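Local coordinates for acyl-CoA dehydrogenase domain protein Tcur3481 (Thermomonospora curvata, PDB 6WY9) that probably acts as an FAD-dependent acyl-CoA dehydrogenase, a flavoenzyme of the family that introduces a double bond into acyl-CoA thioesters, at residues Arg28-Glu33 against Asp325-Ile330; Val73-Gln78 against Arg224-Ala229; Leu232-Gly237 against His331-Trp336; Trp303-Gly308 against Ser348-Arg353. All blocks are in the same frame, centred on the assembly; numbering follows the deposited sequence.

Contact 1 (Arg28-Glu33 against Asp325-Ile330); sequences RLRAVE and DVDYPI
Arg30 reaches the 325-330 loop because its CG stands anti to the backbone N (chi1 174°) and the chain then folds at chi2 and chi3, laying the guanidinium between Glu33 of its own helix and Asp327 across the contact. Arg30 NE donates to Glu33 OE1 at 2.6 Å, a nearly straight bond in the guanidinium plane that uses the anti lone pair of that oxygen. The second arm is longer: Arg30 NH1 meets Asp327 OD2 at 3.2 Å, almost head-on to its C-O bond, with guanidinium and carboxylate planes 41° apart. Arg30 NH2 lies 2.8 Å from Val326 O and also rests against Val326 CG2. The loop itself is a type I turn from Asp325 to Tyr328, braced by an Asx turn in which Asp325 OD1 accepts the backbone N-H of Asp327. A leucine in place of Arg30 would probably leave Asp327 without its charged mate and Glu33 with one basic partner fewer, though Glu33 also pairs with Arg332. The result is a salt-bridge network at the surface that ties an N-terminal helix to the loop before helix 330-340. Between them, Glu33 and Asp327 probably offset the charges of Arg30 and nearby Arg332.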
loop_
_atom_site.group_PDB
_atom_site.type_symbol
_atom_site.label_atom_id
_atom_site.label_comp_id
_atom_site.label_asym_id
_atom_site.label_seq_id
_atom_site.Cartn_x
_atom_site.Cartn_y
_atom_site.Cartn_z
ATOM N N ARG B 28 -18.323 29.672 12.715
ATOM C CA ARG B 28 -17.800 30.551 11.663
ATOM C C ARG B 28 -17.461 29.770 10.379
ATOM O O ARG B 28 -17.675 30.274 9.266
ATOM C CB ARG B 28 -16.578 31.334 12.161
ATOM C CG ARG B 28 -15.981 32.300 11.072
ATOM C CD ARG B 28 -16.950 33.450 10.815
ATOM N NE ARG B 28 -16.330 34.532 10.048
ATOM C CZ ARG B 28 -16.988 35.588 9.600
ATOM N NH1 ARG B 28 -18.286 35.716 9.838
ATOM N NH2 ARG B 28 -16.336 36.518 8.914
ATOM N N LEU B 29 -16.979 28.529 10.504
ATOM C CA LEU B 29 -16.690 27.747 9.306
ATOM C C LEU B 29 -17.959 27.507 8.491
ATOM O O LEU B 29 -17.938 27.542 7.246
ATOM C CB LEU B 29 -16.033 26.417 9.682
ATOM C CG LEU B 29 -14.593 26.469 10.199
ATOM C CD1 LEU B 29 -14.073 25.041 10.521
ATOM C CD2 LEU B 29 -13.629 27.271 9.266
ATOM N N ARG B 30 -19.072 27.262 9.177
ATOM C CA ARG B 30 -20.336 27.037 8.496
ATOM C C ARG B 30 -20.829 28.322 7.821
ATOM O O ARG B 30 -21.273 28.294 6.669
ATOM C CB ARG B 30 -21.360 26.504 9.508
ATOM C CG ARG B 30 -22.760 26.381 8.924
ATOM C CD ARG B 30 -22.764 25.502 7.667
ATOM N NE ARG B 30 -22.068 24.209 7.844
ATOM C CZ ARG B 30 -22.513 23.182 8.567
ATOM N NH1 ARG B 30 -23.669 23.264 9.225
ATOM N NH2 ARG B 30 -21.792 22.067 8.654
ATOM N N ALA B 31 -20.743 29.452 8.523
ATOM C CA ALA B 31 -21.096 30.741 7.926
ATOM C C ALA B 31 -20.268 31.013 6.676
ATOM O O ALA B 31 -20.792 31.457 5.649
ATOM C CB ALA B 31 -20.886 31.860 8.947
ATOM N N VAL B 32 -18.960 30.771 6.738
ATOM C CA VAL B 32 -18.128 31.156 5.601
ATOM C C VAL B 32 -18.325 30.179 4.436
ATOM O O VAL B 32 -18.414 30.588 3.267
ATOM C CB VAL B 32 -16.653 31.260 6.032
ATOM C CG1 VAL B 32 -15.721 31.374 4.774
ATOM C CG2 VAL B 32 -16.480 32.503 6.902
ATOM N N GLU B 33 -18.463 28.890 4.737
ATOM C CA GLU B 33 -18.543 27.908 3.658
ATOM C C GLU B 33 -19.912 27.921 2.961
ATOM O O GLU B 33 -20.076 27.239 1.950
ATOM C CB GLU B 33 -18.177 26.505 4.188
ATOM C CG GLU B 33 -19.302 25.885 5.022
ATOM C CD GLU B 33 -18.883 24.634 5.808
ATOM O OE1 GLU B 33 -19.681 24.188 6.700
ATOM O OE2 GLU B 33 -17.765 24.112 5.540
ATOM N N ASP B 325 -20.659 13.184 9.431
ATOM C CA ASP B 325 -21.633 14.216 9.812
ATOM C C ASP B 325 -21.033 15.579 9.526
ATOM O O ASP B 325 -19.941 15.884 10.015
ATOM C CB ASP B 325 -21.967 14.084 11.301
ATOM C CG ASP B 325 -23.103 14.970 11.746
ATOM O OD1 ASP B 325 -23.410 16.018 11.152
ATOM O OD2 ASP B 325 -23.709 14.576 12.746
ATOM N N VAL B 326 -21.722 16.405 8.728
ATOM C CA VAL B 326 -21.174 17.724 8.418
ATOM C C VAL B 326 -21.195 18.653 9.621
ATOM O O VAL B 326 -20.572 19.708 9.563
ATOM C CB VAL B 326 -21.860 18.504 7.261
ATOM C CG1 VAL B 326 -21.755 17.727 5.905
ATOM C CG2 VAL B 326 -23.330 18.914 7.615
ATOM N N ASP B 327 -21.844 18.272 10.718
ATOM C CA ASP B 327 -21.778 19.095 11.919
ATOM C C ASP B 327 -20.614 18.733 12.828
ATOM O O ASP B 327 -20.472 19.333 13.898
ATOM C CB ASP B 327 -23.106 19.026 12.675
ATOM C CG ASP B 327 -24.183 19.840 11.960
ATOM O OD1 ASP B 327 -25.344 19.391 11.883
ATOM O OD2 ASP B 327 -23.833 20.911 11.402
ATOM N N TYR B 328 -19.770 17.793 12.410
ATOM C CA TYR B 328 -18.600 17.340 13.142
ATOM C C TYR B 328 -17.370 17.725 12.310
ATOM O O TYR B 328 -17.490 17.852 11.091
ATOM C CB TYR B 328 -18.679 15.815 13.381
ATOM C CG TYR B 328 -17.490 15.232 14.144
ATOM C CD1 TYR B 328 -17.452 15.265 15.556
ATOM C CD2 TYR B 328 -16.383 14.703 13.449
ATOM C CE1 TYR B 328 -16.350 14.759 16.264
ATOM C CE2 TYR B 328 -15.272 14.202 14.105
ATOM C CZ TYR B 328 -15.256 14.229 15.530
ATOM O OH TYR B 328 -14.165 13.732 16.212
ATOM N N PRO B 329 -16.197 18.000 12.922
ATOM C CA PRO B 329 -15.171 18.737 12.170
ATOM C C PRO B 329 -14.405 17.943 11.131
ATOM O O PRO B 329 -13.894 18.541 10.176
ATOM C CB PRO B 329 -14.213 19.243 13.266
ATOM C CG PRO B 329 -14.555 18.436 14.498
ATOM C CD PRO B 329 -16.019 18.140 14.378
ATOM N N ILE B 330 -14.261 16.625 11.324
ATOM C CA ILE B 330 -13.180 15.943 10.612
ATOM C C ILE B 330 -13.426 15.953 9.096
ATOM O O ILE B 330 -12.469 15.959 8.321
ATOM C CB ILE B 330 -12.985 14.497 11.138
ATOM C CG1 ILE B 330 -11.650 13.904 10.617
ATOM C CG2 ILE B 330 -14.196 13.592 10.725
ATOM C CD1 ILE B 330 -10.371 14.564 11.267
#

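Contact 2 (Val73-Gln78 against Arg224-Ala229); sequences VLLEEQ and RTALAA
Leu75 and Ala229 bury the most surface in this contact, where helix 67-80 of the N-terminal region leans on the long helix 215-248 of the C-terminal bundle. The two short segments run in roughly the same direction, 40° apart, with axes only 8.5 Å from each other. Small residues make such closeness possible: Ala229 turns its methyl toward the partner helix, where Ala229 CB meets Leu75 CB at 3.8 Å. With CG of Leu75 anti to its carbonyl carbon (chi1 -68°), the branch extends one turn back along the facing helix, and CD1 arrives at Ala226. That methyl pair, Leu75 CD1 to Ala226 CB, is tight at 3.4 Å, and CD1 also brushes the carbonyl oxygen of Ala226. Beside the leucine, the backbones themselves meet: Glu76 CA sends a CA-H...O contact to Ala229 O over 3.4 Å, while Glu76 CB and CG pass alongside the same oxygen. The extended Glu76 chain then carries its carboxylate away to Arg80, which holds OE2 in a salt bridge. Leu87 of helix 87-100 closes over Leu75, and Val92 of that helix over Ala226. The chemistry is thus apolar and close-fitting, a buried seam between two helical regions that depends on complementary shape, with the one polar tail in reach turned aside to an arginine.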
loop_
_atom_site.group_PDB
_atom_site.type_symbol
_atom_site.label_atom_id
_atom_site.label_comp_id
_atom_site.label_asym_id
_atom_site.label_seq_id
_atom_site.Cartn_x
_atom_site.Cartn_y
_atom_site.Cartn_z
ATOM N N VAL B 73 5.323 28.207 7.490
ATOM C CA VAL B 73 4.871 28.129 8.877
ATOM C C VAL B 73 3.437 28.615 8.972
ATOM O O VAL B 73 2.584 27.976 9.597
ATOM C CB VAL B 73 5.823 28.930 9.798
ATOM C CG1 VAL B 73 5.261 29.098 11.202
ATOM C CG2 VAL B 73 7.158 28.233 9.883
ATOM N N LEU B 74 3.138 29.736 8.307
ATOM C CA LEU B 74 1.772 30.252 8.308
ATOM C C LEU B 74 0.796 29.289 7.627
ATOM O O LEU B 74 -0.322 29.088 8.120
ATOM C CB LEU B 74 1.730 31.615 7.621
ATOM C CG LEU B 74 0.359 32.254 7.420
ATOM C CD1 LEU B 74 -0.305 32.660 8.774
ATOM C CD2 LEU B 74 0.470 33.472 6.482
ATOM N N LEU B 75 1.174 28.718 6.470
ATOM C CA LEU B 75 0.273 27.811 5.757
ATOM C C LEU B 75 0.015 26.535 6.547
ATOM O O LEU B 75 -1.069 25.933 6.438
ATOM C CB LEU B 75 0.853 27.456 4.361
ATOM C CG LEU B 75 0.884 28.649 3.388
ATOM C CD1 LEU B 75 1.436 28.251 2.004
ATOM C CD2 LEU B 75 -0.520 29.318 3.287
ATOM N N GLU B 76 1.038 26.050 7.256
ATOM C CA GLU B 76 0.849 24.850 8.041
ATOM C C GLU B 76 -0.157 25.096 9.166
ATOM O O GLU B 76 -1.059 24.273 9.397
ATOM C CB GLU B 76 2.191 24.353 8.587
ATOM C CG GLU B 76 2.018 23.126 9.461
ATOM C CD GLU B 76 3.327 22.574 10.046
ATOM O OE1 GLU B 76 4.413 23.137 9.794
ATOM O OE2 GLU B 76 3.255 21.557 10.775
ATOM N N GLU B 77 -0.037 26.217 9.877
ATOM C CA GLU B 77 -1.081 26.539 10.855
ATOM C C GLU B 77 -2.434 26.709 10.193
ATOM O O GLU B 77 -3.456 26.343 10.775
ATOM C CB GLU B 77 -0.780 27.830 11.625
ATOM C CG GLU B 77 0.086 27.614 12.789
ATOM C CD GLU B 77 -0.401 26.531 13.755
ATOM O OE1 GLU B 77 -1.559 26.510 14.258
ATOM O OE2 GLU B 77 0.443 25.707 14.038
ATOM N N GLN B 78 -2.478 27.344 9.024
ATOM C CA GLN B 78 -3.767 27.485 8.361
ATOM C C GLN B 78 -4.401 26.121 8.095
ATOM O O GLN B 78 -5.589 25.909 8.384
ATOM C CB GLN B 78 -3.645 28.278 7.060
ATOM C CG GLN B 78 -4.939 28.122 6.257
ATOM C CD GLN B 78 -4.867 28.608 4.846
ATOM O OE1 GLN B 78 -3.792 28.626 4.208
ATOM N NE2 GLN B 78 -6.023 28.960 4.301
ATOM N N ARG B 224 4.050 24.297 -5.274
ATOM C CA ARG B 224 4.090 22.906 -4.815
ATOM C C ARG B 224 4.498 22.835 -3.349
ATOM O O ARG B 224 3.923 22.059 -2.556
ATOM C CB ARG B 224 5.062 22.091 -5.678
ATOM C CG ARG B 224 4.549 21.800 -7.121
ATOM C CD ARG B 224 5.565 21.038 -8.000
ATOM N NE ARG B 224 5.015 20.696 -9.340
ATOM C CZ ARG B 224 5.577 21.014 -10.508
ATOM N NH1 ARG B 224 6.728 21.707 -10.539
ATOM N NH2 ARG B 224 4.988 20.640 -11.663
ATOM N N THR B 225 5.531 23.606 -2.987
ATOM C CA THR B 225 6.029 23.642 -1.615
ATOM C C THR B 225 4.963 24.205 -0.687
ATOM O O THR B 225 4.694 23.650 0.376
ATOM C CB THR B 225 7.322 24.473 -1.576
ATOM O OG1 THR B 225 8.283 23.891 -2.467
ATOM C CG2 THR B 225 7.917 24.531 -0.183
ATOM N N ALA B 226 4.315 25.295 -1.107
ATOM C CA ALA B 226 3.276 25.908 -0.292
ATOM C C ALA B 226 2.085 24.961 -0.097
ATOM O O ALA B 226 1.524 24.869 1.005
ATOM C CB ALA B 226 2.844 27.233 -0.958
ATOM N N LEU B 227 1.656 24.284 -1.169
ATOM C CA LEU B 227 0.555 23.348 -1.024
ATOM C C LEU B 227 0.945 22.236 -0.062
ATOM O O LEU B 227 0.126 21.779 0.728
ATOM C CB LEU B 227 0.158 22.755 -2.398
ATOM C CG LEU B 227 -0.617 23.719 -3.310
ATOM C CD1 LEU B 227 -0.478 23.275 -4.850
ATOM C CD2 LEU B 227 -2.090 23.800 -2.850
ATOM N N ALA B 228 2.187 21.768 -0.144
ATOM C CA ALA B 228 2.627 20.755 0.806
ATOM C C ALA B 228 2.601 21.294 2.231
ATOM O O ALA B 228 2.278 20.550 3.157
ATOM C CB ALA B 228 4.004 20.242 0.437
ATOM N N ALA B 229 2.880 22.592 2.433
ATOM C CA ALA B 229 2.789 23.126 3.798
ATOM C C ALA B 229 1.356 23.060 4.330
ATOM O O ALA B 229 1.124 22.672 5.489
ATOM C CB ALA B 229 3.328 24.564 3.857
#

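Contact 3 (Leu232-Gly237 against His331-Trp336); sequences LGVASG and HRYFLW
Tyr333 and Trp336 grip Val234 where two helices of the C-terminal helical bundle of the acyl-CoA dehydrogenase fold pack roughly antiparallel, their short axes at 152° and 9.6 Å apart. Along 331-336 the contact begins at Tyr333, which points at the other helix. Its ring comes edge-on to Val234 O, with Tyr333 CD2 3.3 Å from that oxygen, and CD2 also touches Val234 CG1. Farther out, Tyr333 CE2 comes obliquely to the backbone of Gly237, 4.0 Å from its carbonyl carbon C, an approach made possible by the missing side chain. The hydroxyl, at the far end of the ring, hydrogen-bonds to Arg80 O, so the ring is fixed there too. One turn on comes Trp336, whose CE3 lies 3.9 Å from Val234 CG2, the two side chains crossing at about a right angle. Val82 lies against both aromatic residues. Val234 serves both by splitting its branches: CG1, anti to the backbone N (chi1 173°), goes to Tyr333, and CG2 to Trp336. An alanine here, lacking CG1 and CG2, would probably leave a gap beside both Tyr333 and Trp336. Val234 CG1 also rests 3.5 Å from the backbone oxygen O of Tyr333.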
loop_
_atom_site.group_PDB
_atom_site.type_symbol
_atom_site.label_atom_id
_atom_site.label_comp_id
_atom_site.label_asym_id
_atom_site.label_seq_id
_atom_site.Cartn_x
_atom_site.Cartn_y
_atom_site.Cartn_z
ATOM N N LEU B 232 0.484 19.457 5.117
ATOM C CA LEU B 232 1.053 19.027 6.389
ATOM C C LEU B 232 0.150 19.455 7.544
ATOM O O LEU B 232 -0.096 18.669 8.468
ATOM C CB LEU B 232 2.453 19.616 6.559
ATOM C CG LEU B 232 3.154 19.338 7.912
ATOM C CD1 LEU B 232 3.392 17.770 8.166
ATOM C CD2 LEU B 232 4.472 20.132 7.893
ATOM N N GLY B 233 -0.345 20.704 7.517
ATOM C CA GLY B 233 -1.197 21.169 8.600
ATOM C C GLY B 233 -2.542 20.453 8.617
ATOM O O GLY B 233 -3.033 20.044 9.679
ATOM N N VAL B 234 -3.136 20.242 7.438
ATOM C CA VAL B 234 -4.373 19.461 7.373
ATOM C C VAL B 234 -4.175 18.086 8.005
ATOM O O VAL B 234 -4.999 17.626 8.800
ATOM C CB VAL B 234 -4.867 19.326 5.921
ATOM C CG1 VAL B 234 -6.070 18.357 5.868
ATOM C CG2 VAL B 234 -5.256 20.752 5.351
ATOM N N ALA B 235 -3.121 17.375 7.609
ATOM C CA ALA B 235 -2.973 16.006 8.107
ATOM C C ALA B 235 -2.716 16.004 9.608
ATOM O O ALA B 235 -3.231 15.144 10.330
ATOM C CB ALA B 235 -1.829 15.280 7.376
ATOM N N SER B 236 -1.893 16.948 10.086
ATOM C CA SER B 236 -1.594 17.053 11.505
ATOM C C SER B 236 -2.864 17.320 12.308
ATOM O O SER B 236 -3.103 16.693 13.345
ATOM C CB SER B 236 -0.573 18.183 11.742
ATOM O OG SER B 236 0.658 17.866 11.100
ATOM N N GLY B 237 -3.677 18.270 11.849
ATOM C CA GLY B 237 -4.900 18.582 12.574
ATOM C C GLY B 237 -5.865 17.414 12.553
ATOM O O GLY B 237 -6.484 17.095 13.567
ATOM N N HIS B 331 -14.693 15.960 8.647
ATOM C CA HIS B 331 -14.953 15.858 7.204
ATOM C C HIS B 331 -14.300 17.003 6.413
ATOM O O HIS B 331 -14.018 16.846 5.222
ATOM C CB HIS B 331 -16.451 15.874 6.910
ATOM C CG HIS B 331 -17.070 17.227 7.095
ATOM N ND1 HIS B 331 -17.262 17.781 8.353
ATOM C CD2 HIS B 331 -17.499 18.160 6.206
ATOM C CE1 HIS B 331 -17.823 18.975 8.230
ATOM N NE2 HIS B 331 -17.976 19.229 6.938
ATOM N N ARG B 332 -14.074 18.166 7.037
ATOM C CA ARG B 332 -13.418 19.256 6.310
ATOM C C ARG B 332 -11.962 18.925 6.013
ATOM O O ARG B 332 -11.436 19.326 4.975
ATOM C CB ARG B 332 -13.513 20.579 7.098
ATOM C CG ARG B 332 -14.952 21.106 7.208
ATOM C CD ARG B 332 -14.987 22.629 7.477
ATOM N NE ARG B 332 -16.360 23.051 7.773
ATOM C CZ ARG B 332 -16.998 22.846 8.928
ATOM N NH1 ARG B 332 -18.265 23.260 9.068
ATOM N NH2 ARG B 332 -16.373 22.252 9.934
ATOM N N TYR B 333 -11.289 18.237 6.929
ATOM C CA TYR B 333 -9.910 17.808 6.677
ATOM C C TYR B 333 -9.864 16.838 5.506
ATOM O O TYR B 333 -8.990 16.936 4.631
ATOM C CB TYR B 333 -9.342 17.170 7.958
ATOM C CG TYR B 333 -9.224 18.227 9.034
ATOM C CD1 TYR B 333 -10.347 18.646 9.757
ATOM C CD2 TYR B 333 -8.006 18.866 9.265
ATOM C CE1 TYR B 333 -10.247 19.684 10.693
ATOM C CE2 TYR B 333 -7.892 19.896 10.219
ATOM C CZ TYR B 333 -9.019 20.291 10.918
ATOM O OH TYR B 333 -8.892 21.305 11.855
ATOM N N PHE B 334 -10.848 15.930 5.440
ATOM C CA PHE B 334 -10.960 15.058 4.269
ATOM C C PHE B 334 -11.105 15.878 2.983
ATOM O O PHE B 334 -10.422 15.616 1.977
ATOM C CB PHE B 334 -12.158 14.090 4.420
ATOM C CG PHE B 334 -12.274 13.167 3.262
ATOM C CD1 PHE B 334 -11.325 12.178 3.067
ATOM C CD2 PHE B 334 -13.261 13.351 2.304
ATOM C CE1 PHE B 334 -11.375 11.330 1.938
ATOM C CE2 PHE B 334 -13.328 12.510 1.190
ATOM C CZ PHE B 334 -12.374 11.489 1.009
ATOM N N LEU B 335 -12.020 16.865 2.986
ATOM C CA LEU B 335 -12.267 17.653 1.772
ATOM C C LEU B 335 -11.016 18.444 1.358
ATOM O O LEU B 335 -10.656 18.474 0.176
ATOM C CB LEU B 335 -13.463 18.602 1.963
ATOM C CG LEU B 335 -14.825 17.938 2.264
ATOM C CD1 LEU B 335 -15.909 19.004 2.426
ATOM C CD2 LEU B 335 -15.137 16.970 1.086
ATOM N N TRP B 336 -10.378 19.138 2.315
ATOM C CA TRP B 336 -9.128 19.850 2.035
ATOM C C TRP B 336 -8.021 18.902 1.568
ATOM O O TRP B 336 -7.326 19.174 0.575
ATOM C CB TRP B 336 -8.659 20.611 3.287
ATOM C CG TRP B 336 -9.353 21.947 3.481
ATOM C CD1 TRP B 336 -10.691 22.180 3.465
ATOM C CD2 TRP B 336 -8.718 23.225 3.738
ATOM N NE1 TRP B 336 -10.940 23.515 3.702
ATOM C CE2 TRP B 336 -9.744 24.176 3.869
ATOM C CE3 TRP B 336 -7.385 23.637 3.884
ATOM C CZ2 TRP B 336 -9.488 25.545 4.121
ATOM C CZ3 TRP B 336 -7.131 25.007 4.157
ATOM C CH2 TRP B 336 -8.180 25.936 4.266
#

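Contact 4 (Trp303-Gly308 against Ser348-Arg353); sequences WADEGG and SADLQR
Asp305 and Asp350 are the one pair that meets between 303-308 and 348-353, which lie on two helices of the C-terminal helical bundle of the acyl-CoA dehydrogenase fold, 295-319 and 347-362, that also touch through neighbouring residues such as Leu298 and Ala347. Both side chains point toward the opposing segment, each with CG anti to its carbonyl carbon (chi1 -62° at Asp305). The modelled separation of Asp305 OD2 and Asp350 OD2, 2.3 Å, is too short to be trusted in detail. What can be said is that two buried acidic groups are brought together, and that Lys301 sits with them: it forms a salt bridge to Asp305 OD1 and a long, weak ion pair with Asp350 OD2, which would probably offset the crowded negative charge. The rest of the contact is loose. Glu306 points toward 348-353 without touching it and rests on Ala347 just before that segment; its OE1 is weakly bonded to a glycerol, probably from the crystallisation liquor. On the 348-353 helix, Ser348 and Gln352 are instead hydrogen-bonded to another chain of the assembly. The 303-308 helix carries a wider pi-type turn at this point, in which Gly308 N bonds to Trp303 O at 3.1 Å.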
loop_
_atom_site.group_PDB
_atom_site.type_symbol
_atom_site.label_atom_id
_atom_site.label_comp_id
_atom_site.label_asym_id
_atom_site.label_seq_id
_atom_site.Cartn_x
_atom_site.Cartn_y
_atom_site.Cartn_z
ATOM N N TRP B 303 4.754 13.553 -1.277
ATOM C CA TRP B 303 4.391 13.174 0.098
ATOM C C TRP B 303 3.047 13.784 0.499
ATOM O O TRP B 303 2.211 13.108 1.111
ATOM C CB TRP B 303 5.496 13.595 1.075
ATOM C CG TRP B 303 6.497 12.504 1.243
ATOM C CD1 TRP B 303 7.770 12.457 0.720
ATOM C CD2 TRP B 303 6.272 11.249 1.877
ATOM N NE1 TRP B 303 8.358 11.261 1.030
ATOM C CE2 TRP B 303 7.461 10.495 1.745
ATOM C CE3 TRP B 303 5.181 10.691 2.574
ATOM C CZ2 TRP B 303 7.604 9.208 2.272
ATOM C CZ3 TRP B 303 5.315 9.414 3.130
ATOM C CH2 TRP B 303 6.534 8.673 2.982
ATOM N N ALA B 304 2.828 15.064 0.144
ATOM C CA ALA B 304 1.530 15.706 0.376
ATOM C C ALA B 304 0.419 14.957 -0.336
ATOM O O ALA B 304 -0.660 14.732 0.235
ATOM C CB ALA B 304 1.556 17.166 -0.132
ATOM N N ASP B 305 0.655 14.614 -1.610
ATOM C CA ASP B 305 -0.386 14.025 -2.448
ATOM C C ASP B 305 -0.722 12.616 -1.997
ATOM O O ASP B 305 -1.869 12.172 -2.129
ATOM C CB ASP B 305 0.061 13.943 -3.914
ATOM C CG ASP B 305 0.326 15.294 -4.522
ATOM O OD1 ASP B 305 -0.194 16.276 -3.998
ATOM O OD2 ASP B 305 1.027 15.317 -5.556
ATOM N N GLU B 306 0.280 11.864 -1.550
ATOM C CA GLU B 306 0.060 10.450 -1.253
ATOM C C GLU B 306 -0.067 10.229 0.251
ATOM O O GLU B 306 -1.062 9.677 0.722
ATOM C CB GLU B 306 1.212 9.603 -1.838
ATOM C CG GLU B 306 1.121 8.084 -1.587
ATOM C CD GLU B 306 0.068 7.411 -2.464
ATOM O OE1 GLU B 306 -0.234 7.916 -3.577
ATOM O OE2 GLU B 306 -0.465 6.375 -2.020
ATOM N N GLY B 307 0.933 10.648 1.009
ATOM C CA GLY B 307 0.826 10.560 2.462
ATOM C C GLY B 307 -0.323 11.393 3.026
ATOM O O GLY B 307 -1.115 10.907 3.837
ATOM N N GLY B 308 -0.442 12.648 2.589
ATOM C CA GLY B 308 -1.514 13.496 3.115
ATOM C C GLY B 308 -2.896 12.937 2.822
ATOM O O GLY B 308 -3.783 12.944 3.687
ATOM N N SER B 348 0.270 10.296 -9.005
ATOM C CA SER B 348 0.860 9.604 -10.172
ATOM C C SER B 348 1.539 10.580 -11.132
ATOM O O SER B 348 2.657 10.325 -11.618
ATOM C CB SER B 348 -0.215 8.792 -10.907
ATOM O OG SER B 348 -0.675 7.732 -10.097
ATOM N N ALA B 349 0.899 11.736 -11.399
ATOM C CA ALA B 349 1.525 12.734 -12.248
ATOM C C ALA B 349 2.837 13.196 -11.641
ATOM O O ALA B 349 3.829 13.433 -12.352
ATOM C CB ALA B 349 0.557 13.943 -12.464
ATOM N N ASP B 350 2.841 13.430 -10.330
ATOM C CA ASP B 350 4.064 13.946 -9.725
ATOM C C ASP B 350 5.198 12.927 -9.803
ATOM O O ASP B 350 6.349 13.315 -10.003
ATOM C CB ASP B 350 3.782 14.386 -8.303
ATOM C CG ASP B 350 3.051 15.741 -8.301
ATOM O OD1 ASP B 350 3.292 16.608 -9.202
ATOM O OD2 ASP B 350 2.240 15.929 -7.433
ATOM N N LEU B 351 4.898 11.639 -9.648
ATOM C CA LEU B 351 5.941 10.632 -9.849
ATOM C C LEU B 351 6.442 10.640 -11.274
ATOM O O LEU B 351 7.641 10.487 -11.513
ATOM C CB LEU B 351 5.437 9.226 -9.472
ATOM C CG LEU B 351 5.127 8.950 -7.987
ATOM C CD1 LEU B 351 4.600 7.487 -7.760
ATOM C CD2 LEU B 351 6.357 9.267 -7.044
ATOM N N GLN B 352 5.546 10.808 -12.254
ATOM C CA GLN B 352 6.026 10.839 -13.630
ATOM C C GLN B 352 6.974 12.014 -13.880
ATOM O O GLN B 352 8.046 11.853 -14.478
ATOM C CB GLN B 352 4.858 10.894 -14.600
ATOM C CG GLN B 352 5.356 10.843 -16.073
ATOM C CD GLN B 352 4.189 10.670 -17.010
ATOM O OE1 GLN B 352 3.585 9.561 -17.070
ATOM N NE2 GLN B 352 3.824 11.760 -17.755
ATOM N N ARG B 353 6.590 13.207 -13.428
ATOM C CA ARG B 353 7.428 14.382 -13.581
ATOM C C ARG B 353 8.759 14.206 -12.853
ATOM O O ARG B 353 9.828 14.554 -13.382
ATOM C CB ARG B 353 6.677 15.617 -13.066
ATOM C CG ARG B 353 7.395 16.925 -13.419
ATOM C CD ARG B 353 6.539 18.167 -13.060
ATOM N NE ARG B 353 5.389 18.333 -13.964
ATOM C CZ ARG B 353 5.480 18.768 -15.224
ATOM N NH1 ARG B 353 4.396 18.882 -15.970
ATOM N NH2 ARG B 353 6.662 19.060 -15.740
#

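Contact 1 joins an N-terminal helix to the loop before helix 330-340 at the surface; contact 2 lies deeper, its centre about 6 Å from the chain's. Along the chain, contact 2 falls between the two segments of contact 1 and closes before contact 3 opens, while the segments of contacts 1, 3 and 4 interleave pairwise. Contacts 2 and 3 share helix 215-248, their centres 12 Å apart. Contact 3 meets contact 1 through Glu33 and Arg332, with centres 13 Å apart. Contact 4 touches contact 2 where Ala304 packs on Ala228, but its centre is 28 Å from that of contact 1. Contacts 1 and 2 therefore fasten the N-terminal helices to the C-terminal bundle, and contacts 3 and 4 hold that bundle together.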